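Local coordinates for protein cellulosomal scaffoldin (Acetivibrio cellulolyticus, PDB 4WI0) that probably takes part in cellulose breakdown as a cellulosome scaffoldin, this chain being its C-terminal X module and calcium-binding dockerin, which docks onto a type II cohesin, at residues 89-103 against 144-156. The protein carries 1 engineered substitution. Sequence-based numbering, arbitrary orientation.
Sequences MWAGDMAIGGTQDGA and IVAKHFGKVSSDY. Engineered in segment 144-156: Gly-150 (natural residue Asn). With CA (calcium ion), chain C.
The indole of Trp-90 is held between the rings of His-148 and Tyr-156. On one face lies the His-148 imidazole, stacked face to face on the five-membered ring, with centroids 3.4 Å apart and planes at 10°. On the opposite face lies Tyr-156, whose CE1 sits over the middle of the indole. The tyrosine is tilted 34° from the indole six-membered ring. At the edge of the Tyr-156 ring, and in its plane, the backbone N of Trp-90 gives a nearly straight hydrogen bond to Tyr-156 OH (2.9 Å). Trp-90 is thus bonded by its backbone to the ring that packs on its side chain. At the edge of the His-148 ring, in its plane, sits a water that donates to the carbonyl oxygens of both Ala-91 and Ile-144. With chi1 at -53°, CG of Trp-90 lies anti to its carbonyl carbon, which brings the indole between the two rings. Lys-151 CB packs near CZ3 of the indole at 3.9 Å. Met-89 SD makes an oblique Met-aromatic contact with Tyr-156. Outside partners hold the polar ends: Tyr-156 OH bonds to Leu-65 O, and His-148 NE2 to Asp-11 OD2.

Further along, CG2 of Val-145 rests on Gly-92 CA at 3.8 Å. Another water bridges Gly-102 O and Ser-153 N. Here CA-H...O contacts link Val-152 to Gly-102 O and Ala-103 to Lys-151 O. Ala-103 O is also a calcium ligand, at 2.3 Å. Asp-93 OD1, Asp-101 OD1, two waters and Asp-108 share the ion. Through Val-152 and Ser-153, the C-terminal residues pack beside this calcium loop of the dockerin. The aromatic cluster, with the bonds to Asp-11 and Leu-65, ties the dockerin's C-terminal end to the X module, as in X-dockerin pairs.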
loop_
_atom_site.group_PDB
_atom_site.type_symbol
_atom_site.label_atom_id
_atom_site.label_comp_id
_atom_site.label_asym_id
_atom_site.label_seq_id
_atom_site.Cartn_x
_atom_site.Cartn_y
_atom_site.Cartn_z
ATOM N N MET B 89 5.861 -14.509 -7.009
ATOM C CA MET B 89 6.955 -13.542 -7.166
ATOM C C MET B 89 6.666 -12.280 -6.338
ATOM O O MET B 89 5.528 -11.777 -6.330
ATOM C CB MET B 89 7.133 -13.168 -8.636
ATOM C CG MET B 89 7.691 -14.292 -9.500
ATOM S SD MET B 89 9.411 -14.678 -9.097
ATOM C CE MET B 89 10.190 -13.213 -9.760
ATOM N N TRP B 90 7.692 -11.772 -5.647
ATOM C CA TRP B 90 7.506 -10.630 -4.725
ATOM C C TRP B 90 7.844 -9.292 -5.380
ATOM O O TRP B 90 9.006 -9.027 -5.737
ATOM C CB TRP B 90 8.351 -10.799 -3.458
ATOM C CG TRP B 90 8.143 -12.109 -2.740
ATOM C CD1 TRP B 90 7.093 -12.971 -2.883
ATOM C CD2 TRP B 90 9.000 -12.681 -1.748
ATOM N NE1 TRP B 90 7.252 -14.047 -2.048
ATOM C CE2 TRP B 90 8.415 -13.895 -1.340
ATOM C CE3 TRP B 90 10.211 -12.286 -1.166
ATOM C CZ2 TRP B 90 8.995 -14.719 -0.376
ATOM C CZ3 TRP B 90 10.789 -13.104 -0.208
ATOM C CH2 TRP B 90 10.181 -14.306 0.177
ATOM N N ALA B 91 6.827 -8.451 -5.549
ATOM C CA ALA B 91 7.013 -7.111 -6.090
ATOM C C ALA B 91 7.735 -6.215 -5.086
ATOM O O ALA B 91 7.622 -6.404 -3.879
ATOM C CB ALA B 91 5.667 -6.491 -6.436
ATOM N N GLY B 92 8.462 -5.231 -5.594
ATOM C CA GLY B 92 9.046 -4.196 -4.740
ATOM C C GLY B 92 10.556 -4.181 -4.581
ATOM O O GLY B 92 11.042 -3.478 -3.710
ATOM N N ASP B 93 11.294 -4.960 -5.374
ATOM C CA ASP B 93 12.717 -4.664 -5.605
ATOM C C ASP B 93 12.797 -3.765 -6.837
ATOM O O ASP B 93 12.832 -4.241 -7.978
ATOM C CB ASP B 93 13.570 -5.923 -5.790
ATOM C CG ASP B 93 15.048 -5.595 -5.959
ATOM O OD1 ASP B 93 15.438 -4.487 -5.547
ATOM O OD2 ASP B 93 15.823 -6.422 -6.508
ATOM N N MET B 94 12.834 -2.460 -6.585
ATOM C CA MET B 94 12.608 -1.440 -7.601
ATOM C C MET B 94 13.885 -1.074 -8.352
ATOM O O MET B 94 14.974 -1.079 -7.778
ATOM C CB MET B 94 12.053 -0.173 -6.941
ATOM C CG MET B 94 10.840 -0.394 -6.052
ATOM S SD MET B 94 9.451 -1.142 -6.921
ATOM C CE MET B 94 8.999 0.213 -7.991
ATOM N N ALA B 95 13.734 -0.737 -9.633
ATOM C CA ALA B 95 14.831 -0.179 -10.422
ATOM C C ALA B 95 15.146 1.248 -9.965
ATOM O O ALA B 95 14.372 2.178 -10.204
ATOM C CB ALA B 95 14.497 -0.209 -11.906
ATOM N N ILE B 96 16.287 1.394 -9.292
ATOM C CA ILE B 96 16.749 2.673 -8.757
ATOM C C ILE B 96 18.144 2.906 -9.318
ATOM O O ILE B 96 19.040 2.076 -9.134
ATOM C CB ILE B 96 16.813 2.662 -7.214
ATOM C CG1 ILE B 96 15.455 2.272 -6.619
ATOM C CG2 ILE B 96 17.238 4.030 -6.686
ATOM C CD1 ILE B 96 15.508 1.911 -5.149
ATOM N N GLY B 97 18.325 4.030 -10.006
ATOM C CA GLY B 97 19.557 4.285 -10.749
ATOM C C GLY B 97 19.706 3.334 -11.925
ATOM O O GLY B 97 20.824 3.003 -12.320
ATOM N N GLY B 98 18.573 2.890 -12.476
ATOM C CA GLY B 98 18.553 1.947 -13.598
ATOM C C GLY B 98 19.000 0.530 -13.262
ATOM O O GLY B 98 19.457 -0.205 -14.145
ATOM N N THR B 99 18.868 0.143 -11.991
ATOM C CA THR B 99 19.301 -1.175 -11.522
ATOM C C THR B 99 18.606 -1.603 -10.227
ATOM O O THR B 99 18.407 -0.792 -9.316
ATOM C CB THR B 99 20.816 -1.199 -11.267
ATOM O OG1 THR B 99 21.499 -0.721 -12.429
ATOM C CG2 THR B 99 21.298 -2.616 -10.944
ATOM N N GLN B 100 18.252 -2.886 -10.159
ATOM C CA GLN B 100 17.727 -3.496 -8.937
ATOM C C GLN B 100 18.880 -4.068 -8.127
ATOM O O GLN B 100 19.885 -4.476 -8.696
ATOM C CB GLN B 100 16.740 -4.596 -9.279
ATOM C CG GLN B 100 15.514 -4.087 -10.025
ATOM C CD GLN B 100 14.572 -5.198 -10.447
ATOM O OE1 GLN B 100 13.955 -5.116 -11.502
ATOM N NE2 GLN B 100 14.453 -6.232 -9.634
ATOM N N ASP B 101 18.739 -4.110 -6.805
ATOM C CA ASP B 101 19.841 -4.568 -5.946
ATOM C C ASP B 101 19.584 -5.916 -5.260
ATOM O O ASP B 101 20.395 -6.358 -4.454
ATOM C CB ASP B 101 20.200 -3.484 -4.911
ATOM C CG ASP B 101 19.089 -3.230 -3.905
ATOM O OD1 ASP B 101 18.006 -3.826 -4.046
ATOM O OD2 ASP B 101 19.301 -2.432 -2.966
ATOM N N GLY B 102 18.469 -6.571 -5.578
ATOM C CA GLY B 102 18.174 -7.898 -5.024
ATOM C C GLY B 102 17.854 -7.898 -3.536
ATOM O O GLY B 102 18.080 -8.887 -2.837
ATOM N N ALA B 103 17.349 -6.772 -3.054
ATOM C CA ALA B 103 16.848 -6.655 -1.700
ATOM C C ALA B 103 15.582 -5.807 -1.738
ATOM O O ALA B 103 15.470 -4.889 -2.556
ATOM C CB ALA B 103 17.880 -6.010 -0.804
ATOM N N ILE B 144 2.372 -3.718 -0.158
ATOM C CA ILE B 144 2.848 -4.860 -0.946
ATOM C C ILE B 144 4.346 -5.070 -0.714
ATOM O O ILE B 144 4.797 -6.191 -0.518
ATOM C CB ILE B 144 2.560 -4.680 -2.452
ATOM C CG1 ILE B 144 1.070 -4.873 -2.720
ATOM C CG2 ILE B 144 3.350 -5.677 -3.298
ATOM C CD1 ILE B 144 0.650 -4.414 -4.100
ATOM N N VAL B 145 5.101 -3.983 -0.730
ATOM C CA VAL B 145 6.542 -4.043 -0.491
ATOM C C VAL B 145 6.783 -4.486 0.954
ATOM O O VAL B 145 7.615 -5.359 1.206
ATOM C CB VAL B 145 7.228 -2.684 -0.774
ATOM C CG1 VAL B 145 8.731 -2.772 -0.541
ATOM C CG2 VAL B 145 6.957 -2.233 -2.203
ATOM N N ALA B 146 6.030 -3.908 1.894
ATOM C CA ALA B 146 6.152 -4.257 3.317
ATOM C C ALA B 146 5.922 -5.745 3.626
ATOM O O ALA B 146 6.452 -6.251 4.622
ATOM C CB ALA B 146 5.224 -3.393 4.161
ATOM N N LYS B 147 5.155 -6.445 2.782
ATOM C CA LYS B 147 4.951 -7.903 2.924
ATOM C C LYS B 147 6.253 -8.678 3.057
ATOM O O LYS B 147 6.301 -9.697 3.747
ATOM C CB LYS B 147 4.231 -8.502 1.710
ATOM C CG LYS B 147 2.768 -8.158 1.550
ATOM C CD LYS B 147 2.227 -8.828 0.289
ATOM C CE LYS B 147 0.723 -8.665 0.164
ATOM N NZ LYS B 147 -0.030 -9.473 1.166
ATOM N N HIS B 148 7.285 -8.220 2.354
ATOM C CA HIS B 148 8.564 -8.906 2.334
ATOM C C HIS B 148 9.703 -7.933 2.647
ATOM O O HIS B 148 10.798 -8.052 2.111
ATOM C CB HIS B 148 8.748 -9.600 0.980
ATOM C CG HIS B 148 7.668 -10.593 0.666
ATOM N ND1 HIS B 148 7.644 -11.863 1.200
ATOM C CD2 HIS B 148 6.554 -10.486 -0.094
ATOM C CE1 HIS B 148 6.573 -12.502 0.770
ATOM N NE2 HIS B 148 5.893 -11.689 -0.021
ATOM N N PHE B 149 9.432 -6.984 3.543
ATOM C CA PHE B 149 10.412 -5.974 3.932
ATOM C C PHE B 149 11.658 -6.644 4.512
ATOM O O PHE B 149 11.545 -7.528 5.348
ATOM C CB PHE B 149 9.816 -5.021 4.971
ATOM C CG PHE B 149 10.642 -3.778 5.207
ATOM C CD1 PHE B 149 10.671 -2.762 4.264
ATOM C CD2 PHE B 149 11.386 -3.625 6.374
ATOM C CE1 PHE B 149 11.428 -1.623 4.477
ATOM C CE2 PHE B 149 12.144 -2.483 6.591
ATOM C CZ PHE B 149 12.160 -1.480 5.642
ATOM N N GLY B 150 12.834 -6.212 4.063
ATOM C CA GLY B 150 14.098 -6.737 4.569
ATOM C C GLY B 150 14.499 -8.088 3.999
ATOM O O GLY B 150 15.399 -8.717 4.521
ATOM N N LYS B 151 13.850 -8.532 2.924
ATOM C CA LYS B 151 14.179 -9.829 2.309
ATOM C C LYS B 151 15.077 -9.707 1.076
ATOM O O LYS B 151 15.132 -8.658 0.425
ATOM C CB LYS B 151 12.897 -10.587 1.925
ATOM C CG LYS B 151 11.994 -10.944 3.095
ATOM C CD LYS B 151 12.633 -11.966 4.032
ATOM C CE LYS B 151 11.933 -12.012 5.381
ATOM N NZ LYS B 151 12.065 -10.728 6.133
ATOM N N VAL B 152 15.757 -10.805 0.763
ATOM C CA VAL B 152 16.634 -10.908 -0.403
ATOM C C VAL B 152 16.243 -12.165 -1.180
ATOM O O VAL B 152 15.374 -12.918 -0.744
ATOM C CB VAL B 152 18.132 -10.939 0.009
ATOM C CG1 VAL B 152 18.513 -9.641 0.711
ATOM C CG2 VAL B 152 18.443 -12.138 0.897
ATOM N N SER B 153 16.864 -12.397 -2.332
ATOM C CA SER B 153 16.423 -13.488 -3.221
ATOM C C SER B 153 16.516 -14.882 -2.581
ATOM O O SER B 153 15.677 -15.732 -2.844
ATOM C CB SER B 153 17.187 -13.447 -4.552
ATOM O OG SER B 153 16.851 -12.267 -5.271
ATOM N N SER B 154 17.512 -15.104 -1.723
ATOM C CA SER B 154 17.688 -16.411 -1.080
ATOM C C SER B 154 16.621 -16.735 -0.013
ATOM O O SER B 154 16.620 -17.841 0.525
ATOM C CB SER B 154 19.088 -16.516 -0.468
ATOM O OG SER B 154 19.317 -15.485 0.477
ATOM N N ASP B 155 15.735 -15.782 0.300
ATOM C CA ASP B 155 14.671 -16.002 1.287
ATOM C C ASP B 155 13.415 -16.662 0.703
ATOM O O ASP B 155 12.555 -17.114 1.462
ATOM C CB ASP B 155 14.281 -14.686 1.963
ATOM C CG ASP B 155 15.406 -14.084 2.785
ATOM O OD1 ASP B 155 16.131 -14.831 3.479
ATOM O OD2 ASP B 155 15.558 -12.851 2.750
ATOM N N TYR B 156 13.289 -16.700 -0.626
ATOM C CA TYR B 156 12.162 -17.409 -1.279
ATOM C C TYR B 156 12.120 -18.869 -0.865
ATOM O O TYR B 156 13.152 -19.483 -0.625
ATOM C CB TYR B 156 12.288 -17.396 -2.806
ATOM C CG TYR B 156 11.761 -16.176 -3.506
ATOM C CD1 TYR B 156 10.395 -15.918 -3.577
ATOM C CD2 TYR B 156 12.624 -15.301 -4.147
ATOM C CE1 TYR B 156 9.910 -14.805 -4.244
ATOM C CE2 TYR B 156 12.149 -14.183 -4.805
ATOM C CZ TYR B 156 10.790 -13.944 -4.857
ATOM O OH TYR B 156 10.338 -12.829 -5.527
ATOM O OXT TYR B 156 11.062 -19.476 -0.794
HETATM CA CA CA C . 15.787 -3.014 -3.770
HETATM O O HOH W 1 6.297 -7.946 -1.969
HETATM O O HOH W 2 16.623 -1.723 -5.672
HETATM O O HOH W 3 16.860 -1.303 -2.500
HETATM O O HOH W 4 19.340 -10.949 -3.476
#